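Local structure of glutaredoxin 2 (Salmonella enterica subsp. enterica serovar Typhimurium, 3IR4) at residues Q102-L105 / P106-K110; S135-N138 / H139-H142. The protein binds glutathione and probably acts as a glutathione-dependent thiol-disulfide oxidoreductase built on a glutathione S-transferase-like fold. All coordinates share one frame; numbering follows the deposited sequence.

Overall arrangement
Both interactions are local contacts within the all-helical C-terminal domain of a glutathione S-transferase-like fold. Interaction 1 covers most of helix 101-108 and the residues that follow it, and is largely buried, whereas interaction 2 makes up the short, more exposed helix 136-141. Their centres lie 9 Å apart and the two interactions touch: Ala109 CB meets Phe136 CE2 at 3.5 Å, and Arg107 NH1 lies 3.6 Å from Leu140 CD2. Relative to bound glutathione they differ in depth. The side chain of Phe108 in interaction 1 is about 7 Å from the ligand, while that of Phe136 in interaction 2 is about 12 Å away, so interaction 2 lies farther from the ligand.

Interaction 1: residues Q102-L105 / P106-K110; sequences QLLL and PRFAK
Arg107 reaches back one turn to the carbonyl of Leu103 in the proline-kinked helix 101-108 of the C-terminal, GST-like helical domain. With CG anti to its own carbonyl carbon (chi1 -70°) and the chain extended from CG to NE, the side chain runs beside that of Leu103. Arg107 CB lies 3.6 Å from Leu104 O, while CG and then CD of Arg107 pass Leu103 O, CD at 3.3 Å. From NE the guanidinium folds round so that Arg107 NH1 donates to Leu103 O at 2.9 Å, in the carbonyl plane on a lone pair and with the acceptor close to the guanidinium plane. Arg107 NH1 also lies 3.7 Å from Leu103 CD2. A water accepts from NH1 and donates to Gln102 O, so one nitrogen serves two successive carbonyls, directly and through water. Ser143 binds NH2 and the carbonyl of Ile218 binds NE, which fixes the rotation of the group and joins this helix to helix 143-160 and the C-terminus.

Pro106 has no N-H for Gln102 O, and in the kinked turn Leu103 O takes the Arg107 side chain; the proline ring atom Pro106 CD sits 3.5 Å from Gln102 O. Regular bonding resumes beyond it, from Phe108 N to Leu104 O and from Ala109 N to Leu105 O. Phe108 turns one ring face to Leu104, whose CB makes a CH-pi contact 4.1 Å from the centroid of the Phe108 ring, while Leu105 CD2 approaches obliquely, 3.9 Å from Phe108 CD2.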
loop_
_atom_site.group_PDB
_atom_site.type_symbol
_atom_site.label_atom_id
_atom_site.label_comp_id
_atom_site.label_asym_id
_atom_site.label_seq_id
_atom_site.Cartn_x
_atom_site.Cartn_y
_atom_site.Cartn_z
ATOM N N GLN A 102 9.372 -1.091 -11.122
ATOM C CA GLN A 102 10.068 -0.298 -12.123
ATOM C C GLN A 102 9.284 0.971 -12.450
ATOM O O GLN A 102 9.873 1.941 -12.881
ATOM C CB GLN A 102 10.368 -1.105 -13.353
ATOM C CG GLN A 102 11.356 -2.209 -13.087
ATOM C CD GLN A 102 11.887 -2.866 -14.336
ATOM O OE1 GLN A 102 11.287 -2.810 -15.407
ATOM N NE2 GLN A 102 13.027 -3.508 -14.204
ATOM N N LEU A 103 7.967 0.950 -12.289
ATOM C CA LEU A 103 7.141 2.143 -12.377
ATOM C C LEU A 103 7.138 2.908 -11.043
ATOM O O LEU A 103 7.207 4.141 -11.018
ATOM C CB LEU A 103 5.697 1.776 -12.749
ATOM C CG LEU A 103 5.444 1.337 -14.180
ATOM C CD1 LEU A 103 4.045 0.792 -14.294
ATOM C CD2 LEU A 103 5.665 2.540 -15.161
ATOM N N LEU A 104 6.965 2.196 -9.951
ATOM C CA LEU A 104 6.694 2.867 -8.675
ATOM C C LEU A 104 7.885 3.509 -7.991
ATOM O O LEU A 104 7.795 4.645 -7.565
ATOM C CB LEU A 104 5.968 1.922 -7.688
ATOM C CG LEU A 104 4.609 1.407 -8.149
ATOM C CD1 LEU A 104 4.074 0.374 -7.131
ATOM C CD2 LEU A 104 3.630 2.529 -8.349
ATOM N N LEU A 105 8.985 2.789 -7.848
ATOM C CA LEU A 105 10.088 3.311 -7.043
ATOM C C LEU A 105 10.647 4.633 -7.562
ATOM O O LEU A 105 10.871 5.545 -6.766
ATOM C CB LEU A 105 11.184 2.254 -6.849
ATOM C CG LEU A 105 10.756 0.931 -6.171
ATOM C CD1 LEU A 105 11.939 0.010 -6.105
ATOM C CD2 LEU A 105 10.142 1.147 -4.797
ATOM N N PRO A 106 10.855 4.768 -8.889
ATOM C CA PRO A 106 11.383 6.038 -9.346
ATOM C C PRO A 106 10.436 7.191 -9.095
ATOM O O PRO A 106 10.878 8.322 -8.922
ATOM C CB PRO A 106 11.596 5.805 -10.855
ATOM C CG PRO A 106 11.734 4.356 -11.017
ATOM C CD PRO A 106 10.789 3.786 -9.991
ATOM N N ARG A 107 9.131 6.914 -9.146
ATOM C CA ARG A 107 8.126 7.919 -8.900
ATOM C C ARG A 107 7.996 8.250 -7.417
ATOM O O ARG A 107 7.893 9.427 -7.041
ATOM C CB ARG A 107 6.797 7.520 -9.555
ATOM C CG ARG A 107 6.876 7.598 -11.069
ATOM C CD ARG A 107 5.654 7.016 -11.730
ATOM N NE ARG A 107 5.638 7.177 -13.197
ATOM C CZ ARG A 107 6.418 6.496 -14.026
ATOM N NH1 ARG A 107 7.207 5.534 -13.583
ATOM N NH2 ARG A 107 6.408 6.778 -15.323
ATOM N N PHE A 108 8.040 7.238 -6.555
ATOM C CA PHE A 108 8.069 7.502 -5.126
ATOM C C PHE A 108 9.220 8.470 -4.792
ATOM O O PHE A 108 9.038 9.432 -4.048
ATOM C CB PHE A 108 8.296 6.208 -4.311
ATOM C CG PHE A 108 7.165 5.194 -4.347
ATOM C CD1 PHE A 108 5.838 5.525 -4.552
ATOM C CD2 PHE A 108 7.451 3.892 -4.032
ATOM C CE1 PHE A 108 4.845 4.548 -4.508
ATOM C CE2 PHE A 108 6.440 2.917 -3.970
ATOM C CZ PHE A 108 5.167 3.261 -4.214
ATOM N N ALA A 109 10.384 8.205 -5.364
ATOM C CA ALA A 109 11.590 8.973 -5.074
ATOM C C ALA A 109 11.517 10.434 -5.513
ATOM O O ALA A 109 12.289 11.249 -5.038
ATOM C CB ALA A 109 12.761 8.324 -5.740
ATOM N N LYS A 110 10.610 10.726 -6.444
ATOM C CA LYS A 110 10.390 12.060 -6.966
ATOM C C LYS A 110 9.194 12.774 -6.382
ATOM O O LYS A 110 8.932 13.904 -6.752
ATOM C CB LYS A 110 10.216 11.986 -8.476
ATOM C CG LYS A 110 11.510 11.740 -9.232
ATOM C CD LYS A 110 11.256 11.349 -10.695
ATOM C CE LYS A 110 12.320 11.803 -11.675
ATOM N NZ LYS A 110 13.665 11.273 -11.374
HETATM O O HOH W 1 9.140 3.827 -14.813
#

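Interaction 2: residues S135-N138 / H139-H142; sequences SFDN and HLAH
One face of the His139 ring lies against the carbonyl oxygen of Ser135, the N-cap of helix 136-141, a short helix of the GST-like C-terminal domain. The capping bond runs from Asn138 N to Ser135 OG, 3.0 Å long and nearly straight; the hydroxyl thereby occupies an amide of the first turn that has no earlier helical carbonyl to use.

Backbone bonds of the i to i+4 kind carry the helix onward, from His139 N to Ser135 O, Leu140 N to Phe136 O and Ala141 N to Asp137 O. The bond from His142 N to Asn138 O, at 3.2 Å, is weak.

A side-chain bond is added at this end. The imidazole of His142 gives ND1 to Asn138 O at 2.8 Å and 170°; the acceptor is in the ring plane, although ND1 stands above the plane of the carbonyl. Asn138 O therefore receives two donors from a single residue, the backbone one weak, and the ring is pinned against the last turn. His142 is in turn the N-cap residue of helix 143-160, so this bond sits at the junction of two helices.

Packing completes the contact. Chi1 of 174° at Asn138 swings CG to the side opposite the backbone N, so that the amide ends beside the His142 ring; Asn138 OD1 comes 3.7 Å from His142 CE1, the amide and ring planes being 20° apart. Leu140 rests CG on Phe136 O at 3.4 Å, while its side chain also meets Pro106 and Arg107 of helix 101-108. Ser135 O faces the centre of the His139 ring, 3.1 Å from its plane and 3.2 Å from His139 CG.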
loop_
_atom_site.group_PDB
_atom_site.type_symbol
_atom_site.label_atom_id
_atom_site.label_comp_id
_atom_site.label_asym_id
_atom_site.label_seq_id
_atom_site.Cartn_x
_atom_site.Cartn_y
_atom_site.Cartn_z
ATOM N N SER A 135 18.614 1.093 -12.129
ATOM C CA SER A 135 18.567 2.514 -12.398
ATOM C C SER A 135 17.179 3.096 -12.526
ATOM O O SER A 135 16.400 2.684 -13.386
ATOM C CB SER A 135 19.352 2.754 -13.695
ATOM O OG SER A 135 19.141 4.059 -14.223
ATOM N N PHE A 136 16.899 4.124 -11.738
ATOM C CA PHE A 136 15.642 4.836 -11.827
ATOM C C PHE A 136 15.503 5.476 -13.200
ATOM O O PHE A 136 14.412 5.461 -13.781
ATOM C CB PHE A 136 15.535 5.906 -10.745
ATOM C CG PHE A 136 15.281 5.389 -9.356
ATOM C CD1 PHE A 136 14.950 4.060 -9.071
ATOM C CD2 PHE A 136 15.241 6.302 -8.319
ATOM C CE1 PHE A 136 14.660 3.677 -7.782
ATOM C CE2 PHE A 136 14.949 5.895 -7.036
ATOM C CZ PHE A 136 14.615 4.600 -6.783
ATOM N N ASP A 137 16.571 6.064 -13.742
ATOM C CA ASP A 137 16.444 6.679 -15.075
ATOM C C ASP A 137 16.174 5.673 -16.167
ATOM O O ASP A 137 15.381 5.938 -17.065
ATOM C CB ASP A 137 17.626 7.577 -15.406
ATOM C CG ASP A 137 17.416 8.985 -14.892
ATOM O OD1 ASP A 137 16.339 9.618 -15.131
ATOM O OD2 ASP A 137 18.363 9.494 -14.299
ATOM N N ASN A 138 16.821 4.512 -16.110
ATOM C CA ASN A 138 16.531 3.477 -17.061
ATOM C C ASN A 138 15.042 3.103 -16.995
ATOM O O ASN A 138 14.349 3.011 -17.994
ATOM C CB ASN A 138 17.426 2.258 -16.787
ATOM C CG ASN A 138 17.081 1.076 -17.660
ATOM O OD1 ASN A 138 16.038 0.444 -17.493
ATOM N ND2 ASN A 138 17.969 0.743 -18.571
ATOM N N HIS A 139 14.567 2.875 -15.786
ATOM C CA HIS A 139 13.175 2.477 -15.622
ATOM C C HIS A 139 12.221 3.550 -16.107
ATOM O O HIS A 139 11.220 3.232 -16.764
ATOM C CB HIS A 139 12.916 2.125 -14.169
ATOM C CG HIS A 139 13.731 0.986 -13.687
ATOM N ND1 HIS A 139 13.874 0.691 -12.353
ATOM C CD2 HIS A 139 14.534 0.132 -14.358
ATOM C CE1 HIS A 139 14.686 -0.351 -12.234
ATOM N NE2 HIS A 139 15.130 -0.686 -13.432
ATOM N N LEU A 140 12.498 4.822 -15.779
ATOM C CA LEU A 140 11.642 5.905 -16.245
ATOM C C LEU A 140 11.605 6.009 -17.767
ATOM O O LEU A 140 10.567 6.296 -18.352
ATOM C CB LEU A 140 12.090 7.223 -15.611
ATOM C CG LEU A 140 11.693 7.424 -14.147
ATOM C CD1 LEU A 140 12.448 8.621 -13.585
ATOM C CD2 LEU A 140 10.201 7.577 -13.981
ATOM N N ALA A 141 12.743 5.763 -18.418
ATOM C CA ALA A 141 12.828 5.806 -19.876
ATOM C C ALA A 141 12.044 4.678 -20.516
ATOM O O ALA A 141 11.683 4.781 -21.679
ATOM C CB ALA A 141 14.264 5.791 -20.342
ATOM N N HIS A 142 11.756 3.625 -19.759
ATOM C CA HIS A 142 10.928 2.500 -20.205
ATOM C C HIS A 142 9.470 2.612 -19.776
ATOM O O HIS A 142 8.732 1.637 -19.864
ATOM C CB HIS A 142 11.538 1.198 -19.685
ATOM C CG HIS A 142 12.751 0.798 -20.432
ATOM N ND1 HIS A 142 13.998 1.306 -20.158
ATOM C CD2 HIS A 142 12.897 -0.006 -21.506
ATOM C CE1 HIS A 142 14.874 0.785 -21.003
ATOM N NE2 HIS A 142 14.227 -0.007 -21.839
#